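Local coordinates for protein citrate synthase (Metallosphaera sedula, PDB 6ABW) that probably catalyses the condensation of acetyl-CoA with oxaloacetate to give citrate and CoA in the tricarboxylic acid cycle, and binds acetyl-CoA, at residues A[248-253]-A[308-313]; A[252-257]-A[263-268]. One frame throughout, in Å; residues are numbered along the deposited sequence.

Contacts 1 and 2 share helix 250-260 and have their centres about 8 Å apart. In contact 1 the beginning of this helix meets helix 295-315; in contact 2 its next turns back the loop 263-268, which carries acetyl-CoA. The two contacts also touch directly: Gly311 CA lies 3.7 Å from Leu265 CD2, and Leu310 O is 3.6 Å from Phe254 CZ. The side chain of Leu310 stays about 11 Å from the bound acetyl-CoA, whereas Leu265 binds the adenine of acetyl-CoA through its backbone N and O. The side chain of Leu265 is in turn about 11 Å from that of Asp325, a predicted active-site residue.

Contact 1: residues A[248-253]-A[308-313]; sequences DMTESW and EELGVE
Leu310 reaches from helix 295-315 to the beginning of helix 250-260, where it meets Glu251 and Thr250. Its CB leaves the helix toward the other segment but remains too far back to touch it. CG comes next and carries the two methyls. Because chi2 is 173°, CD1 lies anti to CA and forms the leading tip. This methyl does the touching: it comes to 4.0 Å from Glu251 CA, and Glu251 CG is 4.1 Å from the same CD1. The same CD1 is also 4.2 Å from Thr250 CG2, the methyl that is itself anti to its backbone N. CD2, the second branch, lies 4.4 Å from Glu251 CG, alongside the aliphatic part of that glutamate. Leu310 and Glu251 run across each other at about a right angle, and the contact is loose and purely apolar, with 105 Å² buried in all.

The polar groups turn to other partners. Thr250 OG1 is hydrogen-bonded to Pro247 O, three residues back, and Glu251 OE2 makes a salt bridge to Lys306, one turn before Leu310. The lysine also forms a weak, long ion pair with Glu309, which would probably ease the repulsion between the two glutamates. Phe254, one turn further along helix 250-260 from Thr250, also touches Leu310. The arrangement is plain helix-to-helix packing at the periphery of the mainly helical citrate synthase fold, joining helices 250-260 and 295-315 in what is probably its small, CoA-binding domain.

Contact 2: residues A[252-257]-A[263-268]; sequences SWFKRK and SRLMGF. With ACO (acetyl coenzyme *a), chain D.
Lys257 and Ser263 make the polar link between helix and loop: Ser263 N donates to Lys257 O over 3.1 Å, in the carbonyl plane. The Ser263 hydroxyl turns back onto Arg264 O.

The apolar part belongs to Leu265. With CG anti to its backbone N (chi1 177°), its methyls divide between two ring edges: CD1 is 4.3 Å from Trp253 CZ3, CD2 equally far from Phe254 CE1. CD2 also sits 3.4 Å above one face of the Phe268 ring, offset toward its rim.

The ligand is held by backbone and side-chain bonds. Leu265 N donates to adenine N1A at 2.9 Å, nearly straight at 170°, while Leu265 O accepts from N6A, one residue's N-H and C=O pairing with the adenine edge. Gly267, in a type II turn, gives its N to pantetheine O5P at 2.8 Å. Arg264 extends along the adenine, C8A over its guanidinium, and NH2 bonds weakly to the ribose hydroxyl O2B and phosphate O5A. A leucine in its place would probably lose both weak bonds, leaving these oxygens without this cationic partner.

Gln240 of helix 233-244 accepts a hydrogen bond from Met266 N through OE1 and touches Leu265, while Trp253 and Phe254 pack against Leu307 of helix 295-315.

Contact 1: residues A[248-253]-A[308-313]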
loop_
_atom_site.group_PDB
_atom_site.type_symbol
_atom_site.label_atom_id
_atom_site.label_comp_id
_atom_site.label_asym_id
_atom_site.label_seq_id
_atom_site.Cartn_x
_atom_site.Cartn_y
_atom_site.Cartn_z
ATOM N N ASP A 248 -14.997 37.812 -15.285
ATOM C CA ASP A 248 -15.281 38.342 -16.650
ATOM C C ASP A 248 -14.521 37.625 -17.781
ATOM O O ASP A 248 -14.783 37.882 -18.971
ATOM C CB ASP A 248 -15.021 39.877 -16.718
ATOM C CG ASP A 248 -15.948 40.690 -15.790
ATOM O OD1 ASP A 248 -17.032 40.159 -15.372
ATOM O OD2 ASP A 248 -15.568 41.877 -15.466
ATOM N N MET A 249 -13.605 36.717 -17.436
ATOM C CA MET A 249 -12.897 35.917 -18.412
ATOM C C MET A 249 -13.464 34.531 -18.632
ATOM O O MET A 249 -12.901 33.776 -19.429
ATOM C CB MET A 249 -11.451 35.724 -17.964
ATOM C CG MET A 249 -10.730 36.955 -17.559
ATOM S SD MET A 249 -10.195 37.839 -19.002
ATOM C CE MET A 249 -10.925 39.368 -18.503
ATOM N N THR A 250 -14.475 34.141 -17.838
ATOM C CA THR A 250 -14.978 32.757 -17.872
ATOM C C THR A 250 -15.559 32.355 -19.197
ATOM O O THR A 250 -15.270 31.286 -19.708
ATOM C CB THR A 250 -15.985 32.522 -16.714
ATOM O OG1 THR A 250 -15.384 32.975 -15.487
ATOM C CG2 THR A 250 -16.299 31.048 -16.585
ATOM N N GLU A 251 -16.418 33.190 -19.753
ATOM C CA GLU A 251 -17.051 32.857 -21.033
ATOM C C GLU A 251 -16.058 32.612 -22.134
ATOM O O GLU A 251 -16.182 31.653 -22.894
ATOM C CB GLU A 251 -18.003 33.962 -21.491
ATOM C CG GLU A 251 -19.327 33.850 -20.787
ATOM C CD GLU A 251 -20.420 34.855 -21.251
ATOM O OE1 GLU A 251 -20.289 35.535 -22.352
ATOM O OE2 GLU A 251 -21.443 34.868 -20.482
ATOM N N SER A 252 -15.032 33.462 -22.197
ATOM C CA SER A 252 -13.978 33.297 -23.189
ATOM C C SER A 252 -13.184 31.994 -23.024
ATOM O O SER A 252 -12.964 31.280 -24.025
ATOM C CB SER A 252 -13.030 34.535 -23.235
ATOM O OG SER A 252 -11.896 34.271 -24.039
ATOM N N TRP A 253 -12.791 31.674 -21.787
ATOM C CA TRP A 253 -12.147 30.429 -21.504
ATOM C C TRP A 253 -13.032 29.236 -21.940
ATOM O O TRP A 253 -12.529 28.280 -22.530
ATOM C CB TRP A 253 -11.803 30.342 -20.040
ATOM C CG TRP A 253 -11.073 29.111 -19.606
ATOM C CD1 TRP A 253 -9.725 28.980 -19.411
ATOM C CD2 TRP A 253 -11.669 27.860 -19.223
ATOM N NE1 TRP A 253 -9.440 27.690 -19.016
ATOM C CE2 TRP A 253 -10.622 26.997 -18.869
ATOM C CE3 TRP A 253 -13.011 27.380 -19.162
ATOM C CZ2 TRP A 253 -10.843 25.700 -18.418
ATOM C CZ3 TRP A 253 -13.228 26.077 -18.728
ATOM C CH2 TRP A 253 -12.156 25.232 -18.382
ATOM N N GLU A 308 -20.398 26.681 -13.880
ATOM C CA GLU A 308 -21.458 25.727 -13.660
ATOM C C GLU A 308 -22.643 26.036 -14.582
ATOM O O GLU A 308 -23.247 25.145 -15.187
ATOM C CB GLU A 308 -21.925 25.822 -12.178
ATOM C CG GLU A 308 -23.105 24.872 -11.855
ATOM C CD GLU A 308 -23.721 25.071 -10.464
ATOM O OE1 GLU A 308 -23.418 26.019 -9.696
ATOM O OE2 GLU A 308 -24.576 24.246 -10.178
ATOM N N GLU A 309 -22.977 27.306 -14.682
ATOM C CA GLU A 309 -24.109 27.739 -15.535
ATOM C C GLU A 309 -23.842 27.392 -16.995
ATOM O O GLU A 309 -24.670 26.798 -17.704
ATOM C CB GLU A 309 -24.325 29.269 -15.439
ATOM C CG GLU A 309 -25.553 29.699 -16.227
ATOM C CD GLU A 309 -26.079 31.090 -15.875
ATOM O OE1 GLU A 309 -25.308 32.079 -16.072
ATOM O OE2 GLU A 309 -27.280 31.198 -15.453
ATOM N N LEU A 310 -22.663 27.785 -17.449
ATOM C CA LEU A 310 -22.237 27.418 -18.847
ATOM C C LEU A 310 -22.239 25.913 -19.070
ATOM O O LEU A 310 -22.752 25.395 -20.093
ATOM C CB LEU A 310 -20.855 27.995 -19.175
ATOM C CG LEU A 310 -20.748 29.528 -19.127
ATOM C CD1 LEU A 310 -19.313 29.988 -19.305
ATOM C CD2 LEU A 310 -21.619 30.162 -20.178
ATOM N N GLY A 311 -21.668 25.159 -18.113
ATOM C CA GLY A 311 -21.633 23.716 -18.226
ATOM C C GLY A 311 -22.985 23.015 -18.234
ATOM O O GLY A 311 -23.189 22.096 -19.042
ATOM N N VAL A 312 -23.875 23.404 -17.351
ATOM C CA VAL A 312 -25.210 22.744 -17.345
ATOM C C VAL A 312 -25.986 23.123 -18.618
ATOM O O VAL A 312 -26.665 22.272 -19.236
ATOM C CB VAL A 312 -26.001 23.071 -16.052
ATOM C CG1 VAL A 312 -27.452 22.518 -16.137
ATOM C CG2 VAL A 312 -25.241 22.461 -14.842
ATOM N N GLU A 313 -25.896 24.386 -19.004
ATOM C CA GLU A 313 -26.530 24.844 -20.296
ATOM C C GLU A 313 -26.031 23.995 -21.488
ATOM O O GLU A 313 -26.834 23.477 -22.288
ATOM C CB GLU A 313 -26.275 26.355 -20.476
ATOM C CG GLU A 313 -27.054 26.974 -21.629
ATOM C CD GLU A 313 -26.399 28.218 -22.286
ATOM O OE1 GLU A 313 -25.388 28.818 -21.773
ATOM O OE2 GLU A 313 -26.929 28.613 -23.360
#

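Contact 2: residues A[252-257]-A[263-268]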
loop_
_atom_site.group_PDB
_atom_site.type_symbol
_atom_site.label_atom_id
_atom_site.label_comp_id
_atom_site.label_asym_id
_atom_site.label_seq_id
_atom_site.Cartn_x
_atom_site.Cartn_y
_atom_site.Cartn_z
ATOM N N SER A 252 -15.032 33.462 -22.197
ATOM C CA SER A 252 -13.978 33.297 -23.189
ATOM C C SER A 252 -13.184 31.994 -23.024
ATOM O O SER A 252 -12.964 31.280 -24.025
ATOM C CB SER A 252 -13.030 34.535 -23.235
ATOM O OG SER A 252 -11.896 34.271 -24.039
ATOM N N TRP A 253 -12.791 31.674 -21.787
ATOM C CA TRP A 253 -12.147 30.429 -21.504
ATOM C C TRP A 253 -13.032 29.236 -21.940
ATOM O O TRP A 253 -12.529 28.280 -22.530
ATOM C CB TRP A 253 -11.803 30.342 -20.040
ATOM C CG TRP A 253 -11.073 29.111 -19.606
ATOM C CD1 TRP A 253 -9.725 28.980 -19.411
ATOM C CD2 TRP A 253 -11.669 27.860 -19.223
ATOM N NE1 TRP A 253 -9.440 27.690 -19.016
ATOM C CE2 TRP A 253 -10.622 26.997 -18.869
ATOM C CE3 TRP A 253 -13.011 27.380 -19.162
ATOM C CZ2 TRP A 253 -10.843 25.700 -18.418
ATOM C CZ3 TRP A 253 -13.228 26.077 -18.728
ATOM C CH2 TRP A 253 -12.156 25.232 -18.382
ATOM N N PHE A 254 -14.289 29.315 -21.601
ATOM C CA PHE A 254 -15.251 28.203 -21.910
ATOM C C PHE A 254 -15.378 28.101 -23.443
ATOM O O PHE A 254 -15.310 26.990 -23.984
ATOM C CB PHE A 254 -16.619 28.473 -21.302
ATOM C CG PHE A 254 -17.589 27.307 -21.403
ATOM C CD1 PHE A 254 -17.604 26.280 -20.465
ATOM C CD2 PHE A 254 -18.541 27.277 -22.385
ATOM C CE1 PHE A 254 -18.539 25.193 -20.582
ATOM C CE2 PHE A 254 -19.482 26.250 -22.460
ATOM C CZ PHE A 254 -19.463 25.202 -21.567
ATOM N N LYS A 255 -15.530 29.239 -24.134
ATOM C CA LYS A 255 -15.560 29.225 -25.639
ATOM C C LYS A 255 -14.335 28.562 -26.275
ATOM O O LYS A 255 -14.428 27.652 -27.140
ATOM C CB LYS A 255 -15.821 30.628 -26.165
ATOM C CG LYS A 255 -15.915 30.737 -27.704
ATOM C CD LYS A 255 -16.878 29.725 -28.322
ATOM C CE LYS A 255 -16.980 29.873 -29.850
ATOM N NZ LYS A 255 -17.896 30.962 -30.181
ATOM N N ARG A 256 -13.163 28.938 -25.795
ATOM C CA ARG A 256 -11.901 28.449 -26.325
ATOM C C ARG A 256 -11.575 26.993 -25.957
ATOM O O ARG A 256 -11.318 26.188 -26.828
ATOM C CB ARG A 256 -10.776 29.464 -25.933
ATOM C CG ARG A 256 -11.057 30.936 -26.441
ATOM C CD ARG A 256 -10.222 32.059 -25.769
ATOM N NE ARG A 256 -9.063 31.485 -25.094
ATOM C CZ ARG A 256 -8.831 31.471 -23.766
ATOM N NH1 ARG A 256 -7.776 30.802 -23.310
ATOM N NH2 ARG A 256 -9.584 32.143 -22.884
ATOM N N LYS A 257 -11.634 26.614 -24.671
ATOM C CA LYS A 257 -11.190 25.332 -24.197
ATOM C C LYS A 257 -12.243 24.222 -24.352
ATOM O O LYS A 257 -11.887 23.081 -24.626
ATOM C CB LYS A 257 -10.751 25.389 -22.741
ATOM C CG LYS A 257 -9.707 26.454 -22.431
ATOM C CD LYS A 257 -8.310 26.094 -22.919
ATOM C CE LYS A 257 -7.345 27.274 -22.766
ATOM N NZ LYS A 257 -6.056 26.992 -23.461
ATOM N N SER A 263 -12.328 20.003 -24.890
ATOM C CA SER A 263 -11.957 19.422 -23.636
ATOM C C SER A 263 -13.249 19.138 -22.805
ATOM O O SER A 263 -14.278 19.778 -23.016
ATOM C CB SER A 263 -10.997 20.275 -22.850
ATOM O OG SER A 263 -10.824 19.583 -21.572
ATOM N N ARG A 264 -13.175 18.134 -21.947
ATOM C CA ARG A 264 -14.208 17.921 -20.987
ATOM C C ARG A 264 -14.097 18.996 -19.919
ATOM O O ARG A 264 -13.027 19.580 -19.712
ATOM C CB ARG A 264 -14.118 16.555 -20.438
ATOM C CG ARG A 264 -14.651 15.604 -21.505
ATOM C CD ARG A 264 -14.611 14.218 -20.975
ATOM N NE ARG A 264 -15.356 13.387 -21.919
ATOM C CZ ARG A 264 -15.569 12.103 -21.738
ATOM N NH1 ARG A 264 -15.065 11.494 -20.672
ATOM N NH2 ARG A 264 -16.237 11.423 -22.668
ATOM N N LEU A 265 -15.216 19.239 -19.248
ATOM C CA LEU A 265 -15.235 20.212 -18.208
ATOM C C LEU A 265 -14.929 19.416 -16.955
ATOM O O LEU A 265 -15.668 18.495 -16.607
ATOM C CB LEU A 265 -16.595 20.914 -18.189
ATOM C CG LEU A 265 -16.848 21.933 -17.119
ATOM C CD1 LEU A 265 -15.814 23.018 -17.187
ATOM C CD2 LEU A 265 -18.263 22.493 -17.260
ATOM N N MET A 266 -13.797 19.727 -16.276
ATOM C CA MET A 266 -13.426 18.982 -15.109
ATOM C C MET A 266 -14.348 19.293 -13.918
ATOM O O MET A 266 -14.800 20.471 -13.734
ATOM C CB MET A 266 -11.915 19.212 -14.725
ATOM C CG MET A 266 -10.901 18.941 -15.843
ATOM S SD MET A 266 -11.009 17.225 -16.404
ATOM C CE MET A 266 -11.691 17.338 -18.050
ATOM N N GLY A 267 -14.658 18.273 -13.129
ATOM C CA GLY A 267 -15.677 18.361 -12.101
ATOM C C GLY A 267 -17.097 18.299 -12.534
ATOM O O GLY A 267 -17.997 18.529 -11.731
ATOM N N PHE A 268 -17.296 17.944 -13.818
ATOM C CA PHE A 268 -18.601 17.569 -14.368
ATOM C C PHE A 268 -18.530 16.086 -14.724
ATOM O O PHE A 268 -17.471 15.560 -15.147
ATOM C CB PHE A 268 -18.984 18.345 -15.601
ATOM C CG PHE A 268 -19.773 19.591 -15.319
ATOM C CD1 PHE A 268 -19.279 20.611 -14.487
ATOM C CD2 PHE A 268 -20.998 19.772 -15.853
ATOM C CE1 PHE A 268 -20.002 21.786 -14.292
ATOM C CE2 PHE A 268 -21.716 20.920 -15.633
ATOM C CZ PHE A 268 -21.241 21.936 -14.818
HETATM N N1A ACO D . -17.487 17.492 -19.939
HETATM C C2A ACO D . -18.011 17.554 -21.217
HETATM N N3A ACO D . -18.606 16.469 -21.842
HETATM C C4A ACO D . -18.676 15.298 -21.166
HETATM C C5A ACO D . -18.143 15.174 -19.790
HETATM C C6A ACO D . -17.543 16.370 -19.207
HETATM N N6A ACO D . -17.013 16.276 -17.969
HETATM N N7A ACO D . -18.329 13.894 -19.387
HETATM C C8A ACO D . -18.935 13.231 -20.402
HETATM N N9A ACO D . -19.125 14.067 -21.448
HETATM C C1B ACO D . -19.794 13.738 -22.741
HETATM C C2B ACO D . -19.185 12.537 -23.484
HETATM O O2B ACO D . -18.060 12.867 -24.298
HETATM C C3B ACO D . -20.371 12.119 -24.309
HETATM O O3B ACO D . -20.378 12.969 -25.470
HETATM P P3B ACO D . -21.000 12.556 -26.923
HETATM O O7A ACO D . -20.228 13.404 -27.917
HETATM O O8A ACO D . -22.478 12.922 -26.827
HETATM O O9A ACO D . -20.697 11.065 -27.032
HETATM C C4B ACO D . -21.587 12.390 -23.412
HETATM O O4B ACO D . -21.191 13.411 -22.484
HETATM C C5B ACO D . -22.039 11.209 -22.590
HETATM O O5B ACO D . -20.945 10.728 -21.808
HETATM P P1A ACO D . -21.200 9.553 -20.729
HETATM O O1A ACO D . -21.164 8.271 -21.527
HETATM O O2A ACO D . -22.411 9.949 -19.870
HETATM O O3A ACO D . -19.948 9.544 -19.699
HETATM P P2A ACO D . -18.453 9.035 -20.055
HETATM O O4A ACO D . -18.235 7.621 -19.586
HETATM O O5A ACO D . -18.031 9.537 -21.405
HETATM O O6A ACO D . -17.703 9.877 -18.898
HETATM C CBP ACO D . -16.965 10.188 -16.655
HETATM C CCP ACO D . -18.150 9.901 -17.538
HETATM C CDP ACO D . -17.142 10.639 -15.222
HETATM C CEP ACO D . -15.617 9.587 -17.081
HETATM C CAP ACO D . -16.695 11.662 -17.260
HETATM O OAP ACO D . -17.821 12.559 -17.246
HETATM C C9P ACO D . -15.540 12.475 -16.666
HETATM O O9P ACO D . -14.421 12.299 -17.136
HETATM N N8P ACO D . -15.802 13.327 -15.642
HETATM C C7P ACO D . -14.748 13.904 -14.840
HETATM C C6P ACO D . -13.888 14.943 -15.522
HETATM C C5P ACO D . -12.798 15.254 -14.503
HETATM O O5P ACO D . -12.952 16.168 -13.695
HETATM N N4P ACO D . -11.659 14.525 -14.543
HETATM C C3P ACO D . -10.499 14.799 -13.685
HETATM C C2P ACO D . -10.323 13.590 -12.792
HETATM S S1P ACO D . -8.890 12.710 -13.309
HETATM C C ACO D . -8.161 12.842 -11.831
HETATM O O ACO D . -7.618 13.901 -11.576
HETATM C CH3 ACO D . -8.267 11.669 -10.901
#